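PDB 7LPO: cytoplasmic protein from Cryptococcus neoformans var. grubii serotype A, which probably hydrolyses steryl beta-glucosides, releasing the sterol from its glucose, as a sterylglucosidase of glycoside hydrolase family 5. Local coordinates for residues I709-L720 / I766-R777. Sequence-based numbering, arbitrary orientation.
Sequences IYLPFVHYAASL and IEVQRNGGALRR
Arg777 NH1 donates to Val714 O at 2.6 Å and also to a water. The arginine chain bends at chi3 (-74°) to bring NH1 there. That water joins His715 O, Leu775 N and Arg777 NH1; another bridges His715 ND1 and Arg777 NH2.

Arg770 makes the second polar link, to three backbone carbonyls, two of them across the contact. Its NE gives a nearly straight bond of 2.7 Å to Ala717 O, with an N-H...O angle of 171°. NH2 reaches Ala718 O at 2.7 Å, from above that carbonyl's plane. NH1 turns back to Gly773 O at 3.0 Å, within its own segment, where Arg770 to Gly773 form a type II beta turn. All three oxygens lie close to the guanidinium plane, which fixes its rotation. The chain is extended from CG to NE, with CG anti to the backbone N (chi1 -175°). Leu775 CD2 sits over one face of the group, toward its rim. Between the two arginines, Leu775 CD1 packs tightly against Leu720 CD1, 3.5 Å away, the two side chains crossing at about a right angle.

Toward the strands the contact becomes apolar. Val768 CG1 lies over one face of the Tyr716 ring and also meets Leu711 CD2 tip to tip at 4.1 Å. Ile709 CD1 touches Ile766 CG2. The Tyr716 hydroxyl is hydrogen-bonded to Thr687 O, and Leu750 of strand 749-753 packs on Ile709, Leu711 and Ile766.

Strand 707-710 and the loop and helix after it thus pack on strand 761-770, which belongs to a different sheet of the C-terminal beta domain. Beyond the strands, arginine donors take the carbonyls of Val714, Ala717 and Ala718, and a water links His715 O to Arg777, pinning this last modelled residue to helix 713-716.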
loop_
_atom_site.group_PDB
_atom_site.type_symbol
_atom_site.label_atom_id
_atom_site.label_comp_id
_atom_site.label_asym_id
_atom_site.label_seq_id
_atom_site.Cartn_x
_atom_site.Cartn_y
_atom_site.Cartn_z
ATOM N N ILE A 709 -8.066 -25.032 -8.238
ATOM C CA ILE A 709 -6.773 -24.764 -7.631
ATOM C C ILE A 709 -5.794 -24.429 -8.745
ATOM O O ILE A 709 -5.771 -25.099 -9.783
ATOM C CB ILE A 709 -6.280 -25.976 -6.805
ATOM C CG1 ILE A 709 -7.054 -26.054 -5.488
ATOM C CG2 ILE A 709 -4.790 -25.885 -6.573
ATOM C CD1 ILE A 709 -7.051 -27.447 -4.848
ATOM N N TYR A 710 -4.993 -23.389 -8.533
ATOM C CA TYR A 710 -3.915 -23.032 -9.446
ATOM C C TYR A 710 -2.664 -23.826 -9.085
ATOM O O TYR A 710 -2.229 -23.809 -7.930
ATOM C CB TYR A 710 -3.634 -21.529 -9.371
ATOM C CG TYR A 710 -2.357 -21.084 -10.054
ATOM C CD1 TYR A 710 -2.273 -21.012 -11.437
ATOM C CD2 TYR A 710 -1.245 -20.714 -9.312
ATOM C CE1 TYR A 710 -1.105 -20.598 -12.061
ATOM C CE2 TYR A 710 -0.084 -20.314 -9.918
ATOM C CZ TYR A 710 -0.014 -20.249 -11.296
ATOM O OH TYR A 710 1.142 -19.828 -11.908
ATOM N N LEU A 711 -2.090 -24.514 -10.067
ATOM C CA LEU A 711 -0.831 -25.236 -9.871
ATOM C C LEU A 711 0.227 -24.693 -10.822
ATOM O O LEU A 711 0.152 -24.943 -12.041
ATOM C CB LEU A 711 -1.026 -26.734 -10.091
ATOM C CG LEU A 711 -1.995 -27.452 -9.149
ATOM C CD1 LEU A 711 -2.195 -28.879 -9.641
ATOM C CD2 LEU A 711 -1.510 -27.447 -7.718
ATOM N N PRO A 712 1.229 -23.965 -10.334
ATOM C CA PRO A 712 2.129 -23.249 -11.252
ATOM C C PRO A 712 3.120 -24.170 -11.955
ATOM O O PRO A 712 3.757 -25.027 -11.335
ATOM C CB PRO A 712 2.847 -22.244 -10.339
ATOM C CG PRO A 712 2.809 -22.881 -8.974
ATOM C CD PRO A 712 1.526 -23.693 -8.918
ATOM N N PHE A 713 3.259 -23.959 -13.268
ATOM C CA PHE A 713 4.357 -24.558 -14.017
ATOM C C PHE A 713 5.696 -24.286 -13.351
ATOM O O PHE A 713 6.621 -25.099 -13.451
ATOM C CB PHE A 713 4.408 -23.994 -15.446
ATOM C CG PHE A 713 3.289 -24.442 -16.334
ATOM C CD1 PHE A 713 2.792 -25.731 -16.267
ATOM C CD2 PHE A 713 2.747 -23.569 -17.255
ATOM C CE1 PHE A 713 1.767 -26.139 -17.100
ATOM C CE2 PHE A 713 1.725 -23.960 -18.084
ATOM C CZ PHE A 713 1.232 -25.252 -18.007
ATOM N N VAL A 714 5.828 -23.122 -12.711
ATOM C CA VAL A 714 7.071 -22.737 -12.048
ATOM C C VAL A 714 7.555 -23.829 -11.104
ATOM O O VAL A 714 8.764 -24.049 -10.961
ATOM C CB VAL A 714 6.870 -21.400 -11.307
ATOM C CG1 VAL A 714 7.865 -21.252 -10.193
ATOM C CG2 VAL A 714 6.953 -20.243 -12.269
ATOM N N HIS A 715 6.628 -24.517 -10.430
ATOM C CA HIS A 715 6.982 -25.559 -9.478
ATOM C C HIS A 715 6.673 -26.972 -9.950
ATOM O O HIS A 715 7.291 -27.920 -9.449
ATOM C CB HIS A 715 6.240 -25.353 -8.147
ATOM C CG HIS A 715 6.673 -24.138 -7.397
ATOM N ND1 HIS A 715 7.855 -24.086 -6.690
ATOM C CD2 HIS A 715 6.096 -22.923 -7.261
ATOM C CE1 HIS A 715 7.982 -22.892 -6.140
ATOM N NE2 HIS A 715 6.929 -22.166 -6.475
ATOM N N TYR A 716 5.721 -27.144 -10.860
ATOM C CA TYR A 716 5.147 -28.453 -11.133
ATOM C C TYR A 716 5.255 -28.875 -12.595
ATOM O O TYR A 716 4.762 -29.949 -12.955
ATOM C CB TYR A 716 3.678 -28.467 -10.694
ATOM C CG TYR A 716 3.476 -28.274 -9.198
ATOM C CD1 TYR A 716 3.898 -29.236 -8.291
ATOM C CD2 TYR A 716 2.864 -27.137 -8.700
ATOM C CE1 TYR A 716 3.717 -29.068 -6.928
ATOM C CE2 TYR A 716 2.668 -26.964 -7.336
ATOM C CZ TYR A 716 3.102 -27.930 -6.455
ATOM O OH TYR A 716 2.917 -27.763 -5.104
ATOM N N ALA A 717 5.889 -28.079 -13.445
ATOM C CA ALA A 717 6.028 -28.469 -14.839
ATOM C C ALA A 717 6.932 -29.693 -14.969
ATOM O O ALA A 717 7.822 -29.935 -14.146
ATOM C CB ALA A 717 6.598 -27.314 -15.662
ATOM N N ALA A 718 6.691 -30.477 -16.020
ATOM C CA ALA A 718 7.592 -31.579 -16.333
ATOM C C ALA A 718 8.996 -31.065 -16.620
ATOM O O ALA A 718 9.984 -31.613 -16.120
ATOM C CB ALA A 718 7.060 -32.373 -17.526
ATOM N N SER A 719 9.100 -29.995 -17.408
ATOM C CA SER A 719 10.384 -29.396 -17.736
ATOM C C SER A 719 10.163 -27.932 -18.080
ATOM O O SER A 719 9.099 -27.557 -18.574
ATOM C CB SER A 719 11.057 -30.125 -18.902
ATOM O OG SER A 719 12.111 -29.346 -19.423
ATOM N N LEU A 720 11.176 -27.106 -17.823
ATOM C CA LEU A 720 11.075 -25.667 -18.042
ATOM C C LEU A 720 12.078 -25.156 -19.073
ATOM O O LEU A 720 12.415 -23.964 -19.066
ATOM C CB LEU A 720 11.262 -24.918 -16.722
ATOM C CG LEU A 720 10.134 -24.991 -15.694
ATOM C CD1 LEU A 720 10.503 -24.147 -14.479
ATOM C CD2 LEU A 720 8.815 -24.549 -16.268
ATOM N N ILE A 766 -6.455 -32.329 0.052
ATOM C CA ILE A 766 -5.842 -32.648 -1.230
ATOM C C ILE A 766 -4.362 -32.324 -1.113
ATOM O O ILE A 766 -3.995 -31.264 -0.594
ATOM C CB ILE A 766 -6.494 -31.876 -2.397
ATOM C CG1 ILE A 766 -5.976 -32.419 -3.728
ATOM C CG2 ILE A 766 -6.241 -30.381 -2.291
ATOM C CD1 ILE A 766 -6.881 -32.109 -4.907
ATOM N N GLU A 767 -3.516 -33.240 -1.579
ATOM C CA GLU A 767 -2.071 -33.076 -1.534
ATOM C C GLU A 767 -1.496 -33.236 -2.934
ATOM O O GLU A 767 -1.923 -34.107 -3.698
ATOM C CB GLU A 767 -1.437 -34.079 -0.578
ATOM C CG GLU A 767 -2.033 -34.031 0.816
ATOM C CD GLU A 767 -1.759 -35.285 1.617
ATOM O OE1 GLU A 767 -0.624 -35.419 2.123
ATOM O OE2 GLU A 767 -2.679 -36.133 1.741
ATOM N N VAL A 768 -0.526 -32.387 -3.258
ATOM C CA VAL A 768 0.060 -32.319 -4.589
ATOM C C VAL A 768 1.571 -32.224 -4.446
ATOM O O VAL A 768 2.077 -31.562 -3.533
ATOM C CB VAL A 768 -0.482 -31.110 -5.378
ATOM C CG1 VAL A 768 0.187 -31.014 -6.759
ATOM C CG2 VAL A 768 -1.992 -31.183 -5.505
ATOM N N GLN A 769 2.294 -32.890 -5.343
ATOM C CA GLN A 769 3.726 -32.667 -5.458
ATOM C C GLN A 769 4.167 -33.023 -6.864
ATOM O O GLN A 769 3.532 -33.833 -7.545
ATOM C CB GLN A 769 4.533 -33.478 -4.438
ATOM C CG GLN A 769 4.426 -34.979 -4.576
ATOM C CD GLN A 769 5.084 -35.702 -3.410
ATOM O OE1 GLN A 769 6.244 -35.448 -3.078
ATOM N NE2 GLN A 769 4.340 -36.592 -2.772
ATOM N N ARG A 770 5.271 -32.417 -7.289
ATOM C CA ARG A 770 5.857 -32.771 -8.572
ATOM C C ARG A 770 6.477 -34.162 -8.497
ATOM O O ARG A 770 7.208 -34.482 -7.554
ATOM C CB ARG A 770 6.911 -31.750 -8.982
ATOM C CG ARG A 770 7.466 -32.002 -10.381
ATOM C CD ARG A 770 8.495 -30.952 -10.768
ATOM N NE ARG A 770 9.069 -31.228 -12.083
ATOM C CZ ARG A 770 10.158 -31.968 -12.281
ATOM N NH1 ARG A 770 10.808 -32.518 -11.259
ATOM N NH2 ARG A 770 10.600 -32.169 -13.508
ATOM N N ASN A 771 6.182 -34.990 -9.493
ATOM C CA ASN A 771 6.797 -36.309 -9.580
ATOM C C ASN A 771 8.300 -36.172 -9.739
ATOM O O ASN A 771 8.777 -35.542 -10.688
ATOM C CB ASN A 771 6.207 -37.080 -10.754
ATOM C CG ASN A 771 4.781 -37.480 -10.508
ATOM O OD1 ASN A 771 4.425 -37.890 -9.399
ATOM N ND2 ASN A 771 3.947 -37.350 -11.530
ATOM N N GLY A 772 9.045 -36.767 -8.813
ATOM C CA GLY A 772 10.487 -36.697 -8.848
ATOM C C GLY A 772 11.074 -35.481 -8.177
ATOM O O GLY A 772 12.256 -35.187 -8.389
ATOM N N GLY A 773 10.291 -34.755 -7.390
ATOM C CA GLY A 773 10.827 -33.658 -6.622
ATOM C C GLY A 773 10.859 -32.357 -7.397
ATOM O O GLY A 773 10.159 -32.160 -8.391
ATOM N N ALA A 774 11.721 -31.463 -6.932
ATOM C CA ALA A 774 11.707 -30.087 -7.389
ATOM C C ALA A 774 12.447 -29.917 -8.710
ATOM O O ALA A 774 13.369 -30.666 -9.044
ATOM C CB ALA A 774 12.330 -29.174 -6.333
ATOM N N LEU A 775 12.023 -28.911 -9.465
ATOM C CA LEU A 775 12.739 -28.509 -10.660
ATOM C C LEU A 775 14.041 -27.808 -10.281
ATOM O O LEU A 775 14.278 -27.449 -9.124
ATOM C CB LEU A 775 11.882 -27.562 -11.502
ATOM C CG LEU A 775 10.667 -28.127 -12.226
ATOM C CD1 LEU A 775 9.726 -27.006 -12.630
ATOM C CD2 LEU A 775 11.118 -28.897 -13.453
ATOM N N ARG A 776 14.887 -27.594 -11.282
ATOM C CA ARG A 776 15.995 -26.652 -11.197
ATOM C C ARG A 776 15.761 -25.604 -12.274
ATOM O O ARG A 776 15.658 -25.943 -13.458
ATOM C CB ARG A 776 17.338 -27.358 -11.363
ATOM C CG ARG A 776 17.670 -28.252 -10.169
ATOM C CD ARG A 776 18.296 -27.458 -9.017
ATOM N NE ARG A 776 19.653 -27.038 -9.353
ATOM C CZ ARG A 776 20.758 -27.598 -8.871
ATOM N NH1 ARG A 776 20.686 -28.603 -8.008
ATOM N NH2 ARG A 776 21.945 -27.144 -9.252
ATOM N N ARG A 777 15.635 -24.348 -11.855
ATOM C CA ARG A 777 15.211 -23.268 -12.744
ATOM C C ARG A 777 16.388 -22.374 -13.122
ATOM O O ARG A 777 17.508 -22.582 -12.658
ATOM C CB ARG A 777 14.105 -22.434 -12.077
ATOM C CG ARG A 777 12.749 -23.146 -11.974
ATOM C CD ARG A 777 11.891 -22.622 -10.808
ATOM N NE ARG A 777 12.369 -23.068 -9.497
ATOM C CZ ARG A 777 11.738 -23.946 -8.718
ATOM N NH1 ARG A 777 10.592 -24.486 -9.109
ATOM N NH2 ARG A 777 12.256 -24.286 -7.542
HETATM O O HOH W 1 9.996 -27.292 -8.558
HETATM O O HOH W 2 10.010 -25.851 -6.203
#